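Local coordinates for putative GH105 family protein (Salmonella enterica subsp. enterica serovar Paratyphi A, PDB 3QWT) that is of unknown function but, as a possible GH105 member with an alpha/alpha toroid fold, probably hydrolyses unsaturated uronyl-containing sugar fragments, at residues His69-Tyr74 against Leu171-Leu176; His78-Thr83 against Ala119-Glu124; Asp93-Asp98 against Met112-Thr117; Asp98-Gly103 against Pro128-Trp133. All coordinates share one frame; numbering follows the deposited sequence.

Interaction 1: residues His69-Tyr74 against Leu171-Leu176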
# COMPACT_ATOMS: atom_id res chain seq x y z
N HIS A 69 0.86 -39.69 19.88
CA HIS A 69 0.70 -39.79 18.44
C HIS A 69 0.91 -38.44 17.77
O HIS A 69 1.42 -38.37 16.66
CB HIS A 69 -0.70 -40.34 18.11
CG HIS A 69 -1.07 -41.53 18.94
ND1 HIS A 69 -1.61 -41.42 20.20
CD2 HIS A 69 -0.90 -42.85 18.72
CE1 HIS A 69 -1.80 -42.62 20.70
NE2 HIS A 69 -1.38 -43.51 19.82
N GLY A 70 0.51 -37.38 18.46
CA GLY A 70 0.69 -36.03 17.94
C GLY A 70 2.16 -35.78 17.68
O GLY A 70 2.55 -35.35 16.60
N VAL A 71 2.98 -36.06 18.68
CA VAL A 71 4.41 -35.90 18.55
C VAL A 71 4.95 -36.87 17.51
O VAL A 71 5.75 -36.49 16.65
CB VAL A 71 5.15 -36.09 19.89
CG1 VAL A 71 6.65 -36.04 19.66
CG2 VAL A 71 4.74 -35.00 20.87
N GLY A 72 4.49 -38.12 17.56
CA GLY A 72 4.89 -39.10 16.56
C GLY A 72 4.69 -38.61 15.13
O GLY A 72 5.61 -38.66 14.32
N LEU A 73 3.49 -38.15 14.81
CA LEU A 73 3.21 -37.69 13.45
C LEU A 73 4.14 -36.53 13.04
O LEU A 73 4.53 -36.41 11.88
CB LEU A 73 1.73 -37.30 13.29
CG LEU A 73 0.68 -38.41 13.50
CD1 LEU A 73 -0.66 -37.83 13.96
CD2 LEU A 73 0.48 -39.27 12.23
N TYR A 74 4.48 -35.67 13.98
CA TYR A 74 5.27 -34.49 13.65
C TYR A 74 6.70 -34.89 13.29
O TYR A 74 7.27 -34.43 12.30
CB TYR A 74 5.25 -33.51 14.82
CG TYR A 74 5.78 -32.14 14.54
CD1 TYR A 74 5.38 -31.44 13.41
CD2 TYR A 74 6.66 -31.52 15.42
CE1 TYR A 74 5.85 -30.17 13.16
CE2 TYR A 74 7.13 -30.25 15.18
CZ TYR A 74 6.72 -29.58 14.04
OH TYR A 74 7.19 -28.31 13.80
N LEU A 171 2.69 -25.97 25.43
CA LEU A 171 3.27 -25.22 24.31
C LEU A 171 3.41 -26.08 23.06
O LEU A 171 3.28 -25.57 21.95
CB LEU A 171 4.58 -24.51 24.69
CG LEU A 171 4.38 -23.29 25.60
CD1 LEU A 171 5.65 -22.92 26.34
CD2 LEU A 171 3.85 -22.08 24.82
N MSE A 172 3.66 -27.37 23.26
CA MSE A 172 3.85 -28.29 22.15
C MSE A 172 2.53 -28.84 21.60
O MSE A 172 2.34 -28.92 20.37
CB MSE A 172 4.77 -29.45 22.57
CG MSE A 172 4.97 -30.53 21.51
SE MSE A 172 6.12 -29.94 20.03
CE MSE A 172 4.82 -30.12 18.59
N MSE A 173 1.62 -29.22 22.49
CA MSE A 173 0.41 -29.94 22.12
C MSE A 173 -0.75 -29.09 21.60
O MSE A 173 -1.63 -29.60 20.91
CB MSE A 173 -0.10 -30.77 23.29
CG MSE A 173 0.98 -31.57 24.01
SE MSE A 173 2.20 -32.50 22.81
CE MSE A 173 3.58 -32.88 24.17
N THR A 174 -0.79 -27.80 21.95
CA THR A 174 -1.89 -26.93 21.50
C THR A 174 -1.43 -25.59 20.94
O THR A 174 -1.92 -25.14 19.91
CB THR A 174 -2.94 -26.70 22.62
OG1 THR A 174 -3.67 -27.91 22.83
CG2 THR A 174 -3.94 -25.62 22.23
N VAL A 175 -0.51 -24.92 21.62
CA VAL A 175 -0.10 -23.63 21.12
C VAL A 175 0.50 -23.71 19.72
O VAL A 175 0.08 -23.00 18.83
CB VAL A 175 0.89 -22.92 22.03
CG1 VAL A 175 1.11 -21.51 21.49
CG2 VAL A 175 0.37 -22.88 23.44
N LEU A 176 1.51 -24.55 19.53
CA LEU A 176 2.17 -24.58 18.24
C LEU A 176 1.18 -24.97 17.13
O LEU A 176 1.18 -24.35 16.08
CB LEU A 176 3.39 -25.51 18.26
CG LEU A 176 4.09 -25.64 16.92
CD1 LEU A 176 4.54 -24.29 16.39
CD2 LEU A 176 5.27 -26.55 17.05
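Val71 and Tyr74 face Met172, Met173 and Leu176 across a buried helix crossing near the centre of the alpha/alpha toroid, with the axes of the two short segments 10.7 Å apart and inclined at 76°. Contact is made by side-chain ends alone, and no hydrogen bond spans the two segments. Both methionines are present as selenomethionine. CG2 of Val71 lies 4.1 Å from SE of Met173, whose chain bends at CB-CG and carries selenium and methyl toward the valine. One turn on, Tyr74 has CG anti to its backbone N (chi1 -168°), which extends the ring across the gap. CD2 of Tyr74 comes within 3.9 Å of CE of Met172, which reaches the ring obliquely after bends at chi2 and chi3. At the far end of the phenol, OH of Tyr74 lies 4.2 Å from CD2 of Leu176, the two side chains crossing at roughly a right angle. That hydroxyl is hydrogen-bonded to Asp243, which anchors the polar end of the ring in this apolar setting. Trp236 touches Val71 and both methionines, while Leu116 touches Tyr74, Met172 and Leu176. Residues 171-175 form a wider pi-type turn, closed by N of Leu176 donating to O of Leu171 at 3.2 Å.

Interaction 2: residues His78-Thr83 against Ala119-Glu124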
# COMPACT_ATOMS: atom_id res chain seq x y z
N HIS A 78 8.42 -34.26 9.68
CA HIS A 78 9.74 -33.65 9.48
C HIS A 78 10.58 -34.43 8.47
O HIS A 78 11.03 -33.88 7.46
CB HIS A 78 10.48 -33.48 10.82
CG HIS A 78 10.21 -32.17 11.47
ND1 HIS A 78 11.08 -31.11 11.40
CD2 HIS A 78 9.14 -31.72 12.17
CE1 HIS A 78 10.57 -30.06 12.03
NE2 HIS A 78 9.39 -30.41 12.51
N TYR A 79 10.77 -35.72 8.72
CA TYR A 79 11.46 -36.55 7.75
C TYR A 79 10.83 -36.44 6.36
O TYR A 79 11.53 -36.21 5.37
CB TYR A 79 11.54 -38.00 8.21
CG TYR A 79 12.54 -38.81 7.40
CD1 TYR A 79 13.91 -38.63 7.58
CD2 TYR A 79 12.12 -39.73 6.44
CE1 TYR A 79 14.83 -39.35 6.85
CE2 TYR A 79 13.04 -40.46 5.70
CZ TYR A 79 14.40 -40.26 5.91
OH TYR A 79 15.33 -40.96 5.17
N TYR A 80 9.51 -36.60 6.29
CA TYR A 80 8.83 -36.54 5.00
C TYR A 80 9.10 -35.19 4.32
O TYR A 80 9.42 -35.12 3.14
CB TYR A 80 7.31 -36.75 5.14
CG TYR A 80 6.56 -36.27 3.92
CD1 TYR A 80 6.68 -36.93 2.69
CD2 TYR A 80 5.76 -35.15 3.97
CE1 TYR A 80 6.00 -36.48 1.56
CE2 TYR A 80 5.09 -34.70 2.85
CZ TYR A 80 5.21 -35.36 1.64
OH TYR A 80 4.54 -34.91 0.53
N GLN A 81 8.96 -34.12 5.08
CA GLN A 81 9.12 -32.79 4.53
C GLN A 81 10.49 -32.59 3.88
O GLN A 81 10.60 -31.97 2.83
CB GLN A 81 8.88 -31.74 5.61
CG GLN A 81 9.03 -30.29 5.13
CD GLN A 81 8.74 -29.30 6.24
OE1 GLN A 81 9.41 -29.30 7.28
NE2 GLN A 81 7.70 -28.48 6.04
N GLN A 82 11.53 -33.12 4.51
CA GLN A 82 12.91 -32.97 4.02
C GLN A 82 13.25 -33.85 2.82
O GLN A 82 13.94 -33.38 1.90
CB GLN A 82 13.91 -33.24 5.15
CG GLN A 82 15.36 -33.08 4.76
CD GLN A 82 16.29 -33.72 5.78
OE1 GLN A 82 16.85 -34.78 5.54
NE2 GLN A 82 16.44 -33.08 6.94
N THR A 83 12.78 -35.09 2.81
CA THR A 83 13.17 -36.06 1.79
C THR A 83 12.09 -36.48 0.78
O THR A 83 12.41 -37.14 -0.21
CB THR A 83 13.58 -37.34 2.44
OG1 THR A 83 12.40 -37.97 2.95
CG2 THR A 83 14.58 -37.07 3.58
N ALA A 119 -2.35 -29.94 9.66
CA ALA A 119 -2.27 -28.61 9.07
C ALA A 119 -1.29 -28.64 7.91
O ALA A 119 -1.58 -28.13 6.84
CB ALA A 119 -1.88 -27.54 10.11
N TYR A 120 -0.13 -29.25 8.14
CA TYR A 120 0.87 -29.33 7.09
C TYR A 120 0.39 -30.18 5.92
O TYR A 120 0.68 -29.89 4.76
CB TYR A 120 2.17 -29.92 7.63
CG TYR A 120 3.10 -28.91 8.26
CD1 TYR A 120 3.21 -28.81 9.65
CD2 TYR A 120 3.87 -28.06 7.47
CE1 TYR A 120 4.07 -27.89 10.24
CE2 TYR A 120 4.73 -27.14 8.05
CZ TYR A 120 4.83 -27.06 9.44
OH TYR A 120 5.68 -26.15 10.02
N ARG A 121 -0.35 -31.24 6.21
CA ARG A 121 -0.83 -32.09 5.13
C ARG A 121 -1.90 -31.36 4.33
O ARG A 121 -1.95 -31.46 3.10
CB ARG A 121 -1.32 -33.46 5.65
CG ARG A 121 -0.20 -34.36 6.20
CD ARG A 121 0.80 -34.78 5.12
NE ARG A 121 0.20 -35.64 4.10
CZ ARG A 121 0.38 -35.50 2.78
NH1 ARG A 121 1.14 -34.52 2.32
NH2 ARG A 121 -0.22 -36.33 1.93
N TYR A 122 -2.75 -30.60 5.00
CA TYR A 122 -3.75 -29.81 4.29
C TYR A 122 -3.06 -28.77 3.42
O TYR A 122 -3.49 -28.51 2.30
CB TYR A 122 -4.72 -29.13 5.26
CG TYR A 122 -5.69 -28.23 4.56
CD1 TYR A 122 -6.67 -28.76 3.71
CD2 TYR A 122 -5.64 -26.86 4.72
CE1 TYR A 122 -7.55 -27.94 3.06
CE2 TYR A 122 -6.52 -26.03 4.07
CZ TYR A 122 -7.49 -26.57 3.24
OH TYR A 122 -8.38 -25.75 2.59
N GLU A 123 -2.00 -28.16 3.95
CA GLU A 123 -1.24 -27.17 3.20
C GLU A 123 -0.75 -27.73 1.85
O GLU A 123 -0.89 -27.06 0.83
CB GLU A 123 -0.06 -26.68 4.03
CG GLU A 123 0.79 -25.63 3.35
CD GLU A 123 1.83 -25.02 4.28
OE1 GLU A 123 2.04 -23.79 4.22
OE2 GLU A 123 2.43 -25.76 5.07
N GLU A 124 -0.20 -28.95 1.85
CA GLU A 124 0.28 -29.58 0.62
C GLU A 124 -0.82 -30.05 -0.32
O GLU A 124 -0.71 -29.88 -1.53
CB GLU A 124 1.20 -30.77 0.90
CG GLU A 124 2.20 -30.58 2.01
CD GLU A 124 2.93 -31.87 2.34
OE1 GLU A 124 2.80 -32.35 3.50
OE2 GLU A 124 3.61 -32.41 1.43
O HOH W 1 8.45 -27.22 9.42
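Tyr120 is the first residue of 119-124 to meet the other helix, where the amide of Gln81 approaches its ring. NE2 of Gln81 comes within 3.8 Å of CE2 of Tyr120, with amide and ring planes perpendicular. The glutamine chain is extended as far as CD, which carries the amide across to the tyrosine. A water joins the same pair through their polar ends: it donates to OE1 of Gln81 at 3.1 Å and lies 3.0 Å from OH of Tyr120. Lys180 makes a cation-pi contact with the Tyr120 ring.

Arg121, bent at chi2 and chi3, runs forward along its own helix, and NH1 forms a salt bridge with OE1 of Glu124 at 3.0 Å. The oxygen lies in the guanidinium plane, but the donor stands well above the carboxylate plane, by 70°. NE of Arg121 is held by Asp93, so two carboxylates hold the guanidinium in place.

Glu124 supplies the direct bond across the contact. OH of Tyr80 donates to OE2 of Glu124 at 2.8 Å, on the syn side of the carboxylate and close to its plane. The carboxylate sits at the edge of the phenol ring, bringing OE1 of Glu124 within 3.3 Å of CE2 of Tyr80. A tyrosine, a glutamate and an arginine thus form a polar network between two helices running at 28° to each other, the roughly parallel course expected of inner helices in an alpha/alpha toroid.

Interaction 3: residues Asp93-Asp98 against Met112-Thr117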
# COMPACT_ATOMS: atom_id res chain seq x y z
N ASP A 93 -0.92 -40.22 6.52
CA ASP A 93 -2.27 -40.16 5.99
C ASP A 93 -3.14 -41.31 6.50
O ASP A 93 -4.32 -41.11 6.83
CB ASP A 93 -2.25 -40.10 4.46
CG ASP A 93 -1.61 -38.82 3.93
OD1 ASP A 93 -1.30 -37.91 4.74
OD2 ASP A 93 -1.42 -38.74 2.69
N ASP A 94 -2.55 -42.51 6.59
CA ASP A 94 -3.27 -43.66 7.11
C ASP A 94 -3.72 -43.44 8.56
O ASP A 94 -4.86 -43.73 8.90
CB ASP A 94 -2.43 -44.94 7.01
CG ASP A 94 -2.32 -45.45 5.58
OD1 ASP A 94 -3.08 -44.98 4.71
OD2 ASP A 94 -1.45 -46.32 5.34
N TRP A 95 -2.83 -42.95 9.41
CA TRP A 95 -3.23 -42.71 10.79
C TRP A 95 -4.45 -41.80 10.83
O TRP A 95 -5.41 -42.06 11.56
CB TRP A 95 -2.10 -42.06 11.59
CG TRP A 95 -2.40 -41.99 13.06
CD1 TRP A 95 -2.06 -42.92 14.01
CD2 TRP A 95 -3.08 -40.93 13.76
NE1 TRP A 95 -2.49 -42.50 15.24
CE2 TRP A 95 -3.12 -41.29 15.12
CE3 TRP A 95 -3.66 -39.72 13.36
CZ2 TRP A 95 -3.71 -40.48 16.10
CZ3 TRP A 95 -4.25 -38.91 14.33
CH2 TRP A 95 -4.26 -39.29 15.69
N PHE A 96 -4.41 -40.72 10.06
CA PHE A 96 -5.54 -39.80 10.03
C PHE A 96 -6.81 -40.45 9.49
O PHE A 96 -7.88 -40.25 10.05
CB PHE A 96 -5.20 -38.53 9.23
CG PHE A 96 -4.38 -37.55 10.00
CD1 PHE A 96 -4.84 -37.04 11.20
CD2 PHE A 96 -3.14 -37.14 9.54
CE1 PHE A 96 -4.09 -36.14 11.94
CE2 PHE A 96 -2.38 -36.24 10.26
CZ PHE A 96 -2.86 -35.75 11.46
N ALA A 97 -6.69 -41.21 8.42
CA ALA A 97 -7.86 -41.84 7.82
C ALA A 97 -8.48 -42.84 8.82
O ALA A 97 -9.69 -42.85 9.06
CB ALA A 97 -7.49 -42.52 6.52
N ASP A 98 -7.63 -43.65 9.42
CA ASP A 98 -8.08 -44.62 10.40
C ASP A 98 -8.78 -43.95 11.57
O ASP A 98 -9.86 -44.37 11.98
CB ASP A 98 -6.91 -45.47 10.90
CG ASP A 98 -6.34 -46.40 9.83
OD1 ASP A 98 -7.00 -46.58 8.78
OD2 ASP A 98 -5.25 -46.95 10.05
N MSE A 112 -5.24 -32.40 20.78
CA MSE A 112 -5.01 -31.32 19.80
C MSE A 112 -3.75 -31.56 18.96
O MSE A 112 -3.73 -31.24 17.76
CB MSE A 112 -4.92 -29.96 20.53
CG MSE A 112 -4.55 -28.76 19.66
SE MSE A 112 -6.04 -28.12 18.51
CE MSE A 112 -7.29 -27.72 19.89
N ALA A 113 -2.72 -32.11 19.59
CA ALA A 113 -1.38 -32.22 18.98
C ALA A 113 -1.35 -32.71 17.54
O ALA A 113 -0.63 -32.14 16.72
CB ALA A 113 -0.46 -33.08 19.85
N PRO A 114 -2.12 -33.76 17.22
CA PRO A 114 -2.05 -34.23 15.83
C PRO A 114 -2.46 -33.18 14.77
O PRO A 114 -2.15 -33.34 13.59
CB PRO A 114 -3.01 -35.42 15.81
CG PRO A 114 -2.94 -35.96 17.23
CD PRO A 114 -2.82 -34.72 18.10
N PHE A 115 -3.14 -32.12 15.16
CA PHE A 115 -3.62 -31.19 14.14
C PHE A 115 -2.52 -30.30 13.56
O PHE A 115 -2.66 -29.77 12.45
CB PHE A 115 -4.86 -30.44 14.60
CG PHE A 115 -6.03 -31.35 14.79
CD1 PHE A 115 -6.72 -31.84 13.69
CD2 PHE A 115 -6.39 -31.79 16.06
CE1 PHE A 115 -7.78 -32.71 13.85
CE2 PHE A 115 -7.45 -32.66 16.23
CZ PHE A 115 -8.15 -33.12 15.13
N LEU A 116 -1.42 -30.19 14.30
CA LEU A 116 -0.20 -29.63 13.77
C LEU A 116 0.20 -30.32 12.45
O LEU A 116 0.44 -29.67 11.44
CB LEU A 116 0.93 -29.74 14.81
CG LEU A 116 2.33 -29.32 14.34
CD1 LEU A 116 2.31 -27.95 13.69
CD2 LEU A 116 3.31 -29.32 15.51
N THR A 117 0.25 -31.65 12.47
CA THR A 117 0.67 -32.38 11.27
C THR A 117 -0.39 -32.34 10.17
O THR A 117 -0.08 -32.23 8.98
CB THR A 117 1.06 -33.82 11.61
OG1 THR A 117 2.14 -33.80 12.55
CG2 THR A 117 1.48 -34.59 10.37
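Trp95 and Phe96, neighbours on one helix, send their rings to the first turn of the next, where Pro114 receives both. Their first torsions differ: the indole is anti to the backbone N (chi1 -171°), whereas the phenyl group is anti to the carbonyl carbon (chi1 -79°). The two rings therefore converge from different directions, and CD1 of Phe96 lies at the indole edge. The six-membered part of the indole crosses the pyrrolidine obliquely, with CH2 of Trp95 3.9 Å from CG of Pro114. Phe96 presents its rim. O of Pro114 lies in the phenyl plane, 3.3 Å from CZ of Phe96, an arrangement that would suit the weakly positive ring hydrogens. CE1 of Phe96 also packs on CB of Pro114 at 4.1 Å. On the same rim, CE2 of Phe96 meets the methyl CG2 of Thr117 at 4.2 Å, near the ring plane.

Leu73 touches Trp95, Pro114 and Thr117 and so brings a third helix to the cluster, while Trp65 meets Trp95 edge-to-face and also packs on Pro114. Aromatic rings here join helix 86-102 to the start of helix 114-125, an outer-to-inner layer contact of the alpha/alpha toroid.

Interaction 4: residues Asp98-Gly103 against Pro128-Trp133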
# COMPACT_ATOMS: atom_id res chain seq x y z
N ASP A 98 -7.63 -43.65 9.42
CA ASP A 98 -8.08 -44.62 10.40
C ASP A 98 -8.78 -43.95 11.57
O ASP A 98 -9.86 -44.37 11.98
CB ASP A 98 -6.91 -45.47 10.90
CG ASP A 98 -6.34 -46.40 9.83
OD1 ASP A 98 -7.00 -46.58 8.78
OD2 ASP A 98 -5.25 -46.95 10.05
N ARG A 99 -8.18 -42.91 12.12
CA ARG A 99 -8.75 -42.26 13.30
C ARG A 99 -10.06 -41.57 12.93
O ARG A 99 -11.00 -41.51 13.72
CB ARG A 99 -7.78 -41.23 13.87
CG ARG A 99 -6.43 -41.77 14.33
CD ARG A 99 -6.55 -42.62 15.59
NE ARG A 99 -7.08 -43.95 15.33
CZ ARG A 99 -6.36 -44.97 14.84
NH1 ARG A 99 -6.93 -46.15 14.64
NH2 ARG A 99 -5.08 -44.80 14.54
N PHE A 100 -10.11 -41.03 11.73
CA PHE A 100 -11.27 -40.26 11.33
C PHE A 100 -12.45 -41.18 11.04
O PHE A 100 -13.57 -40.89 11.44
CB PHE A 100 -10.95 -39.33 10.15
CG PHE A 100 -10.10 -38.14 10.52
CD1 PHE A 100 -9.85 -37.83 11.85
CD2 PHE A 100 -9.54 -37.34 9.54
CE1 PHE A 100 -9.06 -36.75 12.20
CE2 PHE A 100 -8.74 -36.25 9.89
CZ PHE A 100 -8.51 -35.96 11.22
N ALA A 101 -12.19 -42.31 10.37
CA ALA A 101 -13.24 -43.32 10.20
C ALA A 101 -13.81 -43.76 11.56
O ALA A 101 -15.03 -43.87 11.72
CB ALA A 101 -12.73 -44.54 9.42
N GLU A 102 -12.94 -43.99 12.53
CA GLU A 102 -13.42 -44.35 13.86
C GLU A 102 -14.36 -43.29 14.41
O GLU A 102 -15.41 -43.60 14.96
CB GLU A 102 -12.26 -44.53 14.83
CG GLU A 102 -11.51 -45.83 14.63
CD GLU A 102 -10.15 -45.78 15.28
OE1 GLU A 102 -9.83 -44.75 15.90
OE2 GLU A 102 -9.40 -46.77 15.17
N GLY A 103 -13.98 -42.04 14.25
CA GLY A 103 -14.73 -40.94 14.83
C GLY A 103 -13.88 -40.08 15.76
O GLY A 103 -12.92 -40.55 16.37
N PRO A 128 -10.24 -31.03 0.99
CA PRO A 128 -11.30 -30.27 1.65
C PRO A 128 -11.80 -30.98 2.89
O PRO A 128 -12.29 -30.34 3.83
CB PRO A 128 -12.42 -30.22 0.60
CG PRO A 128 -11.80 -30.66 -0.69
CD PRO A 128 -10.65 -31.54 -0.32
N ALA A 129 -11.70 -32.31 2.89
CA ALA A 129 -12.24 -33.10 3.99
C ALA A 129 -11.52 -32.77 5.28
O ALA A 129 -12.07 -32.95 6.37
CB ALA A 129 -12.15 -34.61 3.66
N TYR A 130 -10.28 -32.28 5.16
CA TYR A 130 -9.52 -31.88 6.34
C TYR A 130 -9.95 -30.55 6.96
O TYR A 130 -9.76 -30.34 8.16
CB TYR A 130 -8.02 -31.80 6.04
CG TYR A 130 -7.35 -33.12 5.73
CD1 TYR A 130 -7.88 -34.34 6.14
CD2 TYR A 130 -6.16 -33.14 5.02
CE1 TYR A 130 -7.24 -35.55 5.84
CE2 TYR A 130 -5.52 -34.31 4.72
CZ TYR A 130 -6.05 -35.51 5.12
OH TYR A 130 -5.34 -36.63 4.77
N LEU A 131 -10.51 -29.64 6.16
CA LEU A 131 -10.70 -28.26 6.64
C LEU A 131 -11.62 -28.09 7.87
O LEU A 131 -11.29 -27.32 8.78
CB LEU A 131 -11.11 -27.32 5.51
CG LEU A 131 -11.34 -25.85 5.90
CD1 LEU A 131 -10.05 -25.23 6.47
CD2 LEU A 131 -11.86 -25.05 4.69
N PRO A 132 -12.77 -28.80 7.91
CA PRO A 132 -13.62 -28.72 9.11
C PRO A 132 -12.92 -29.26 10.36
O PRO A 132 -13.18 -28.75 11.44
CB PRO A 132 -14.84 -29.59 8.77
CG PRO A 132 -14.73 -29.88 7.28
CD PRO A 132 -13.28 -29.77 6.92
N TRP A 133 -12.08 -30.29 10.22
CA TRP A 133 -11.27 -30.74 11.36
C TRP A 133 -10.47 -29.59 11.94
O TRP A 133 -10.56 -29.29 13.13
CB TRP A 133 -10.33 -31.88 10.98
CG TRP A 133 -11.07 -33.14 10.75
CD1 TRP A 133 -11.49 -33.64 9.55
CD2 TRP A 133 -11.53 -34.04 11.75
NE1 TRP A 133 -12.17 -34.80 9.75
CE2 TRP A 133 -12.22 -35.08 11.09
CE3 TRP A 133 -11.43 -34.08 13.14
CZ2 TRP A 133 -12.80 -36.15 11.76
CZ3 TRP A 133 -12.01 -35.15 13.82
CH2 TRP A 133 -12.68 -36.16 13.13
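Phe100, near the C-terminal end of helix 86-102, faces Trp133 in the first turn of helix 131-143, their CA atoms 9.5 Å apart. The first helix ends at Glu102, and Gly103, with positive phi (123°), takes the chain out of helical geometry. Residues 128-130 already have helical backbone angles.

Both side chains have CG anti to the carbonyl carbon (chi1 near -72°), which brings the rings together as a face-to-face stack. The Phe100 ring and the six-membered ring of Trp133 have centroids 3.8 Å apart and planes at 6°, with CE2 of Trp133 over the phenyl centre. The approach is tightest between CD1 of Phe100 and CZ2 of Trp133, at 3.4 Å. Tyr130 completes the contact at the phenyl rim, its CD1 4.3 Å from CE2 of Phe100. Leu118 of helix 114-125 touches all three side chains.

The guanidinium of Arg99 lies outside this cluster and grips Glu102 side-on: NE donates to OE1 at 2.9 Å, and NH1 binds OE2. Phe381 of a neighbouring subunit meets Trp133 edge-to-face, and its Arg23 hydrogen-bonds to O of Phe100. The parallel aromatic stack thus joins two outer helices of the alpha/alpha toroid beside a subunit interface.

Overall arrangement
From the N terminus, helix 67-83 supplies the first segments of interactions 1 and 2, and helix 86-102 those of interactions 3 and 4. Helix 114-125 then closes interaction 3, a short loop, and next interaction 2, within which interaction 3 is nested. The start of helix 131-143 closes interaction 4, which crosses both 2 and 3. Helix 170-184 finally closes interaction 1, a loop enclosing the other three. Interactions 2 and 3 are joined by the salt bridge from NE of Arg121 to OD1 of Asp93, and 3 and 4 through Phe115. Together they tie five successive helices of the toroid from its centre outward.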